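Local coordinates for glutathione S-transferase domain (Burkholderia graminis, PDB 4MF5), which probably transfers glutathione to other substrates, as a dimeric glutathione S-transferase that binds glutathione, at residues L116-I127 with Q200-T208. Sequence-based numbering, arbitrary orientation.
Sequences LIYLADKTGQLI and QYSIADIAT
The ring of Tyr-201 meets Leu-126 obliquely, the methyl CD2 of Leu-126 lying 3.9 Å from ring atom CD2 of Tyr-201; elsewhere this ring takes a cation-pi contact from Arg-243 and is edge-to-face with Trp-195. The side chains of Leu-126 and Ile-206 cross at about a right angle, CD1 resting against CD1. The one hydrogen bond across the contact runs from Ile-203 N to Leu-126 O (2.9 Å, N-H...O 158°), in the carbonyl plane, so an amide of the first helical turn finds its acceptor in the loop after helix 112-123. With CG1 of Ile-203 between backbone N and carbonyl carbon (chi1 60°), its CD1 reaches Ile-117 CG1 and Ile-127 CD1, both at 4.0 Å, while CG2 lies 4.1 Å from Ala-120 CB. Farther along, Leu-116 forks over the helix, CD1 on Ala-207 CB (3.8 Å) and CD2 on Ile-206 CG2 (3.9 Å). Ser-202 OG accepts from Ala-204 N, and Asp-205 OD2 from Ser-202 N through its anti lone pair. This capping box starts helix 203-216, an N-capping motif characteristic of the glutathione transferase fold; the apolar residues beyond it join the thioredoxin-like N-terminal domain to the helical C-terminal domain.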
ATOM      1  N   LEU A 116       2.051  -7.549   7.976  1.00  7.01           N
ATOM      2  CA  LEU A 116       2.100  -6.829   9.244  1.00  7.16           C
ATOM      3  C   LEU A 116       0.728  -6.788   9.919  1.00  7.07           C
ATOM      4  O   LEU A 116       0.625  -6.994  11.137  1.00  7.80           O
ATOM      5  CB  LEU A 116       2.622  -5.403   9.068  1.00  7.32           C
ATOM      6  CG  LEU A 116       4.092  -5.259   8.706  1.00  7.63           C
ATOM      7  CD1 LEU A 116       4.430  -3.809   8.479  1.00  8.50           C
ATOM      8  CD2 LEU A 116       4.991  -5.847   9.775  1.00  9.06           C
ATOM      9  N   ILE A 117      -0.323  -6.483   9.154  1.00  7.24           N
ATOM     10  CA  ILE A 117      -1.677  -6.451   9.710  1.00  7.54           C
ATOM     11  C   ILE A 117      -2.069  -7.852  10.205  1.00  7.57           C
ATOM     12  O   ILE A 117      -2.596  -8.002  11.302  1.00  8.20           O
ATOM     13  CB  ILE A 117      -2.675  -5.898   8.671  1.00  7.88           C
ATOM     14  CG1 ILE A 117      -2.342  -4.443   8.366  1.00  8.12           C
ATOM     15  CG2 ILE A 117      -4.091  -6.045   9.204  1.00  8.83           C
ATOM     16  CD1 ILE A 117      -3.027  -3.919   7.100  1.00  9.33           C
ATOM     17  N   TYR A 118      -1.819  -8.872   9.385  1.00  7.33           N
ATOM     18  CA  TYR A 118      -2.113 -10.242   9.787  1.00  7.76           C
ATOM     19  C   TYR A 118      -1.430 -10.600  11.107  1.00  8.01           C
ATOM     20  O   TYR A 118      -2.063 -11.146  12.002  1.00  8.28           O
ATOM     21  CB  TYR A 118      -1.694 -11.232   8.693  1.00  7.66           C
ATOM     22  CG  TYR A 118      -1.792 -12.650   9.183  1.00  8.04           C
ATOM     23  CD1 TYR A 118      -3.030 -13.201   9.507  1.00  8.86           C
ATOM     24  CD2 TYR A 118      -0.652 -13.420   9.409  1.00  8.13           C
ATOM     25  CE1 TYR A 118      -3.121 -14.454  10.053  1.00  9.66           C
ATOM     26  CE2 TYR A 118      -0.754 -14.698   9.919  1.00  8.32           C
ATOM     27  CZ  TYR A 118      -1.998 -15.220  10.243  1.00  8.70           C
ATOM     28  OH  TYR A 118      -2.160 -16.474  10.757  1.00  9.94           O
ATOM     29  N   LEU A 119      -0.132 -10.358  11.213  1.00  7.71           N
ATOM     30  CA  LEU A 119       0.602 -10.738  12.408  1.00  7.93           C
ATOM     31  C   LEU A 119       0.130  -9.949  13.621  1.00  8.30           C
ATOM     32  O   LEU A 119       0.080 -10.496  14.727  1.00  9.58           O
ATOM     33  CB  LEU A 119       2.102 -10.578  12.188  1.00  7.98           C
ATOM     34  CG  LEU A 119       2.712 -11.549  11.180  1.00  8.33           C
ATOM     35  CD1 LEU A 119       4.172 -11.184  10.935  1.00  8.94           C
ATOM     36  CD2 LEU A 119       2.571 -13.001  11.623  1.00  9.52           C
ATOM     37  N   ALA A 120      -0.205  -8.682  13.447  1.00  7.84           N
ATOM     38  CA  ALA A 120      -0.711  -7.882  14.554  1.00  8.48           C
ATOM     39  C   ALA A 120      -2.032  -8.472  15.045  1.00  8.79           C
ATOM     40  O   ALA A 120      -2.280  -8.564  16.245  1.00 10.30           O
ATOM     41  CB  ALA A 120      -0.880  -6.438  14.131  1.00  9.16           C
ATOM     42  N   ASP A 121      -2.887  -8.847  14.111  1.00  8.46           N
ATOM     43  CA  ASP A 121      -4.181  -9.435  14.460  1.00  8.72           C
ATOM     44  C   ASP A 121      -4.021 -10.800  15.109  1.00  8.51           C
ATOM     45  O   ASP A 121      -4.746 -11.137  16.040  1.00  9.42           O
ATOM     46  CB  ASP A 121      -5.058  -9.592  13.220  1.00  9.28           C
ATOM     47  CG  ASP A 121      -5.591  -8.294  12.680  1.00 10.07           C
ATOM     48  OD1 ASP A 121      -5.472  -7.242  13.338  1.00 11.65           O
ATOM     49  OD2 ASP A 121      -6.150  -8.353  11.558  1.00 11.48           O
ATOM     50  N   LYS A 122      -3.106 -11.615  14.580  1.00  8.55           N
ATOM     51  CA  LYS A 122      -2.973 -12.989  15.034  1.00  8.62           C
ATOM     52  C   LYS A 122      -2.706 -13.066  16.518  1.00 10.06           C
ATOM     53  O   LYS A 122      -3.286 -13.894  17.215  1.00 11.17           O
ATOM     54  CB  LYS A 122      -1.838 -13.684  14.277  1.00  8.98           C
ATOM     55  CG  LYS A 122      -1.589 -15.120  14.700  1.00  9.07           C
ATOM     56  CD  LYS A 122      -0.274 -15.658  14.177  1.00  9.56           C
ATOM     57  CE  LYS A 122       0.019 -17.067  14.698  1.00  9.64           C
ATOM     58  NZ  LYS A 122      -0.854 -18.098  14.090  1.00  9.27           N
ATOM     59  N   THR A 123      -1.816 -12.192  16.987  1.00 10.74           N
ATOM     60  CA  THR A 123      -1.537 -12.288  18.429  0.52 10.55           C
ATOM     61  C   THR A 123      -1.844 -11.013  19.185  1.00 11.17           C
ATOM     62  O   THR A 123      -1.579 -10.942  20.381  1.00 12.25           O
ATOM     63  CB  THR A 123      -0.098 -12.706  18.715  0.52  8.86           C
ATOM     64  OG1 THR A 123       0.774 -11.704  18.182  0.52 10.87           O
ATOM     65  CG2 THR A 123       0.231 -14.054  18.112  0.52 11.54           C
ATOM     66  N   GLY A 124      -2.573 -10.098  18.559  1.00 10.26           N
ATOM     67  CA  GLY A 124      -3.081  -8.931  19.282  1.00 11.63           C
ATOM     68  C   GLY A 124      -1.956  -8.047  19.781  1.00 11.95           C
ATOM     69  O   GLY A 124      -1.968  -7.619  20.940  1.00 16.72           O
ATOM     70  N   GLN A 125      -0.958  -7.799  18.953  1.00  9.91           N
ATOM     71  CA  GLN A 125       0.178  -6.969  19.330  1.00 10.13           C
ATOM     72  C   GLN A 125       0.500  -5.947  18.260  1.00 10.11           C
ATOM     73  O   GLN A 125       0.416  -6.249  17.079  1.00 11.49           O
ATOM     74  CB  GLN A 125       1.426  -7.839  19.549  1.00 12.50           C
ATOM     75  CG  GLN A 125       1.322  -8.802  20.696  1.00 13.87           C
ATOM     76  CD  GLN A 125       2.599  -9.591  20.806  1.00 21.28           C
ATOM     77  OE1 GLN A 125       3.652  -9.053  21.217  1.00 22.31           O
ATOM     78  NE2 GLN A 125       2.545 -10.861  20.401  1.00 18.44           N
ATOM     79  N   LEU A 126       0.905  -4.753  18.685  1.00  9.82           N
ATOM     80  CA  LEU A 126       1.542  -3.751  17.805  1.00  9.47           C
ATOM     81  C   LEU A 126       0.570  -3.133  16.808  1.00 10.02           C
ATOM     82  O   LEU A 126       0.964  -2.540  15.804  1.00  9.56           O
ATOM     83  CB  LEU A 126       2.823  -4.286  17.149  1.00  9.57           C
ATOM     84  CG  LEU A 126       3.870  -4.703  18.180  1.00 10.66           C
ATOM     85  CD1 LEU A 126       5.112  -5.232  17.494  1.00 15.42           C
ATOM     86  CD2 LEU A 126       4.217  -3.577  19.145  1.00 18.33           C
ATOM     87  N   ILE A 127      -0.707  -3.182  17.151  1.00 12.05           N
ATOM     88  CA  ILE A 127      -1.730  -2.394  16.480  1.00 12.61           C
ATOM     89  C   ILE A 127      -2.670  -1.920  17.571  1.00 13.38           C
ATOM     90  O   ILE A 127      -2.896  -2.646  18.529  1.00 17.11           O
ATOM     91  CB  ILE A 127      -2.435  -3.216  15.369  1.00 12.32           C
ATOM     92  CG1 ILE A 127      -3.256  -2.324  14.441  1.00 13.70           C
ATOM     93  CG2 ILE A 127      -3.236  -4.375  15.960  1.00 14.50           C
ATOM     94  CD1 ILE A 127      -3.776  -3.020  13.212  1.00 14.52           C
ATOM     95  N   GLN A 200       2.524   4.563  21.492  1.00 13.09           N
ATOM     96  CA  GLN A 200       2.718   3.130  21.284  1.00 14.74           C
ATOM     97  C   GLN A 200       3.398   2.838  19.955  1.00 12.05           C
ATOM     98  O   GLN A 200       2.877   3.153  18.891  1.00 12.06           O
ATOM     99  CB  GLN A 200       1.397   2.406  21.341  1.00 22.27           C
ATOM    100  CG  GLN A 200       0.687   2.590  22.674  1.00 40.30           C
ATOM    101  CD  GLN A 200       1.549   2.225  23.873  1.00 63.12           C
ATOM    102  OE1 GLN A 200       1.628   2.980  24.844  1.00 98.07           O
ATOM    103  NE2 GLN A 200       2.203   1.068  23.812  1.00 46.90           N
ATOM    104  N   TYR A 201       4.560   2.203  20.032  1.00 11.04           N
ATOM    105  CA  TYR A 201       5.253   1.628  18.890  1.00 10.09           C
ATOM    106  C   TYR A 201       4.319   0.629  18.205  1.00  9.62           C
ATOM    107  O   TYR A 201       3.628  -0.127  18.884  1.00 11.27           O
ATOM    108  CB  TYR A 201       6.498   0.923  19.425  1.00 10.95           C
ATOM    109  CG  TYR A 201       7.319   0.124  18.454  1.00 10.32           C
ATOM    110  CD1 TYR A 201       8.136   0.740  17.517  1.00 10.63           C
ATOM    111  CD2 TYR A 201       7.349  -1.267  18.528  1.00 10.80           C
ATOM    112  CE1 TYR A 201       8.975  -0.004  16.695  1.00 10.09           C
ATOM    113  CE2 TYR A 201       8.165  -2.014  17.711  1.00 10.17           C
ATOM    114  CZ  TYR A 201       9.008  -1.378  16.812  1.00  9.38           C
ATOM    115  OH  TYR A 201       9.905  -2.080  16.028  1.00  9.52           O
ATOM    116  N   SER A 202       4.324   0.608  16.879  1.00  8.57           N
ATOM    117  CA  SER A 202       3.343  -0.178  16.154  1.00  8.73           C
ATOM    118  C   SER A 202       3.859  -0.656  14.814  1.00  7.80           C
ATOM    119  O   SER A 202       4.952  -0.280  14.361  1.00  8.10           O
ATOM    120  CB  SER A 202       2.073   0.655  15.913  1.00  9.24           C
ATOM    121  OG  SER A 202       2.278   1.620  14.876  1.00  9.06           O
ATOM    122  N   ILE A 203       3.008  -1.390  14.108  1.00  7.81           N
ATOM    123  CA  ILE A 203       3.293  -1.791  12.755  1.00  7.88           C
ATOM    124  C   ILE A 203       3.546  -0.608  11.824  1.00  7.54           C
ATOM    125  O   ILE A 203       4.202  -0.786  10.794  1.00  7.88           O
ATOM    126  CB  ILE A 203       2.194  -2.719  12.172  1.00  8.31           C
ATOM    127  CG1 ILE A 203       0.810  -2.066  12.139  1.00  8.86           C
ATOM    128  CG2 ILE A 203       2.210  -4.051  12.892  1.00  9.23           C
ATOM    129  CD1 ILE A 203      -0.208  -2.884  11.387  1.00 10.15           C
ATOM    130  N   ALA A 204       3.008   0.583  12.116  1.00  7.70           N
ATOM    131  CA  ALA A 204       3.336   1.726  11.271  1.00  8.03           C
ATOM    132  C   ALA A 204       4.833   2.047  11.310  1.00  7.55           C
ATOM    133  O   ALA A 204       5.451   2.365  10.284  1.00  7.92           O
ATOM    134  CB  ALA A 204       2.513   2.941  11.679  1.00  8.71           C
ATOM    135  N   ASP A 205       5.418   1.987  12.499  1.00  7.41           N
ATOM    136  CA  ASP A 205       6.860   2.237  12.647  1.00  7.40           C
ATOM    137  C   ASP A 205       7.671   1.132  11.982  1.00  7.22           C
ATOM    138  O   ASP A 205       8.681   1.385  11.311  1.00  7.47           O
ATOM    139  CB  ASP A 205       7.199   2.354  14.138  1.00  7.86           C
ATOM    140  CG  ASP A 205       6.301   3.360  14.833  1.00  8.08           C
ATOM    141  OD1 ASP A 205       6.404   4.559  14.490  1.00  8.41           O
ATOM    142  OD2 ASP A 205       5.498   2.916  15.687  1.00  8.60           O
ATOM    143  N   ILE A 206       7.251  -0.112  12.196  1.00  7.13           N
ATOM    144  CA  ILE A 206       7.935  -1.256  11.616  1.00  7.44           C
ATOM    145  C   ILE A 206       7.927  -1.193  10.086  1.00  7.15           C
ATOM    146  O   ILE A 206       8.904  -1.561   9.442  1.00  7.70           O
ATOM    147  CB  ILE A 206       7.331  -2.564  12.158  1.00  7.89           C
ATOM    148  CG1 ILE A 206       7.594  -2.661  13.672  1.00  7.91           C
ATOM    149  CG2 ILE A 206       7.898  -3.763  11.416  1.00  8.41           C
ATOM    150  CD1 ILE A 206       6.871  -3.809  14.356  1.00  9.85           C
ATOM    151  N   ALA A 207       6.821  -0.712   9.503  1.00  7.20           N
ATOM    152  CA  ALA A 207       6.755  -0.572   8.051  1.00  7.36           C
ATOM    153  C   ALA A 207       7.707   0.501   7.549  1.00  6.98           C
ATOM    154  O   ALA A 207       8.264   0.395   6.464  1.00  7.43           O
ATOM    155  CB  ALA A 207       5.346  -0.246   7.613  1.00  7.70           C
ATOM    156  N   THR A 208       7.833   1.594   8.305  1.00  7.31           N
ATOM    157  CA  THR A 208       8.399   2.845   7.807  1.00  7.27           C
ATOM    158  C   THR A 208       9.898   2.970   8.056  1.00  7.13           C
ATOM    159  O   THR A 208      10.664   3.320   7.151  1.00  7.38           O
ATOM    160  CB  THR A 208       7.643   4.021   8.436  1.00  7.91           C
ATOM    161  OG1 THR A 208       6.251   3.922   8.113  1.00  9.00           O
ATOM    162  CG2 THR A 208       8.169   5.346   7.961  1.00  8.97           C
TER